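Local structure of spherulin 3A (Physarum polycephalum, 1HDF) at residues S77-T80 and D81-T84. The protein is a calcium-binding structural protein of the beta/gamma-crystallin family, made by a slime mould and related to the crystallins of the eye lens. Residues are numbered along the deposited sequence; the frame is centred on the assembly and turned at random.
Sequences SQVT and DLTT
Val-79 turns its two methyls toward the 3-10 segment that begins three residues on, at Leu-82, and both border CD2 of that leucine, CG1 the nearer. The pair lies in the second Greek key of this beta/gamma-crystallin domain, where edge strand 77-79 gives way to the 3-10 segment in the loop leading to strand 93-98. Val-79 and Leu-82 meet nearly at right angles, CG1 lying 3.8 Å from CD2 of Leu-82. This pair is the apolar side of the bend: Leu-82 is buried, and both side chains also rest on Val-50 of the adjoining strand 49-52. With CG2 anti to the backbone N (CG1 at chi1 40°), Val-79 also sends that second methyl toward CG2 of Thr-84, a less certain contact because the Thr-84 methyl is modelled too close to Asp-81 O.

Thr-80 makes the bend itself, its side chain crossing that of Asp-81 roughly at a right angle and lying against Asn-22 and Phe-23. Asp-81 reaches forward instead, with CG anti to the backbone N (chi1 -172°), which carries OD1 to the start of the 3-10 segment. OG1 of Thr-83 is modelled implausibly close to this OD1, at 2.4 Å, so the length of that bond is doubtful. The backbone bond is sounder and makes an Asx turn: N of Thr-83 donates to OD1 of Asp-81 at 2.8 Å, arriving on the anti side of that oxygen, 22° out of the carboxylate plane.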
loop_
_atom_site.group_PDB
_atom_site.type_symbol
_atom_site.label_atom_id
_atom_site.label_comp_id
_atom_site.label_asym_id
_atom_site.label_seq_id
_atom_site.Cartn_x
_atom_site.Cartn_y
_atom_site.Cartn_z
ATOM N N SER A 77 11.012 0.105 20.994
ATOM C CA SER A 77 10.505 -0.207 22.319
ATOM C C SER A 77 10.105 -1.668 22.396
ATOM O O SER A 77 10.052 -2.364 21.388
ATOM C CB SER A 77 9.278 0.640 22.629
ATOM O OG SER A 77 8.164 0.147 21.908
ATOM N N GLN A 78 9.814 -2.121 23.607
ATOM C CA GLN A 78 9.374 -3.488 23.834
ATOM C C GLN A 78 8.637 -3.619 25.144
ATOM O O GLN A 78 8.916 -2.898 26.102
ATOM C CB GLN A 78 10.554 -4.447 23.847
ATOM C CG GLN A 78 11.839 -3.820 24.288
ATOM C CD GLN A 78 12.795 -3.733 23.143
ATOM O OE1 GLN A 78 13.114 -4.754 22.525
ATOM N NE2 GLN A 78 13.259 -2.522 22.832
ATOM N N VAL A 79 7.688 -4.543 25.173
ATOM C CA VAL A 79 6.909 -4.812 26.372
ATOM C C VAL A 79 7.043 -6.315 26.606
ATOM O O VAL A 79 6.638 -7.122 25.761
ATOM C CB VAL A 79 5.431 -4.396 26.179
ATOM C CG1 VAL A 79 4.965 -4.760 24.781
ATOM C CG2 VAL A 79 4.552 -5.067 27.229
ATOM N N THR A 80 7.643 -6.683 27.738
ATOM C CA THR A 80 7.874 -8.094 28.058
ATOM C C THR A 80 6.616 -8.837 28.469
ATOM O O THR A 80 6.560 -10.060 28.392
ATOM C CB THR A 80 8.903 -8.266 29.192
ATOM O OG1 THR A 80 8.350 -7.761 30.412
ATOM C CG2 THR A 80 10.183 -7.525 28.875
ATOM N N ASP A 81 5.612 -8.096 28.912
ATOM C CA ASP A 81 4.354 -8.700 29.331
ATOM C C ASP A 81 3.209 -7.733 29.021
ATOM O O ASP A 81 3.084 -6.683 29.653
ATOM C CB ASP A 81 4.405 -8.998 30.826
ATOM C CG ASP A 81 3.215 -9.794 31.300
ATOM O OD1 ASP A 81 2.114 -9.620 30.740
ATOM O OD2 ASP A 81 3.377 -10.585 32.249
ATOM N N LEU A 82 2.377 -8.095 28.051
ATOM C CA LEU A 82 1.258 -7.249 27.647
ATOM C C LEU A 82 0.142 -7.103 28.681
ATOM O O LEU A 82 -0.770 -6.297 28.496
ATOM C CB LEU A 82 0.670 -7.754 26.322
ATOM C CG LEU A 82 1.442 -7.353 25.059
ATOM C CD1 LEU A 82 0.872 -8.053 23.839
ATOM C CD2 LEU A 82 1.356 -5.851 24.886
ATOM N N THR A 83 0.202 -7.881 29.760
ATOM C CA THR A 83 -0.815 -7.780 30.800
ATOM C C THR A 83 -0.676 -6.388 31.399
ATOM O O THR A 83 -1.655 -5.767 31.807
ATOM C CB THR A 83 -0.615 -8.851 31.908
ATOM O OG1 THR A 83 0.684 -8.709 32.491
ATOM C CG2 THR A 83 -0.748 -10.256 31.331
ATOM N N THR A 84 0.556 -5.896 31.415
ATOM C CA THR A 84 0.863 -4.577 31.944
ATOM C C THR A 84 0.095 -3.466 31.217
ATOM O O THR A 84 -0.064 -2.372 31.742
ATOM C CB THR A 84 2.377 -4.292 31.839
ATOM O OG1 THR A 84 2.706 -3.158 32.644
ATOM C CG2 THR A 84 2.763 -3.989 30.417
#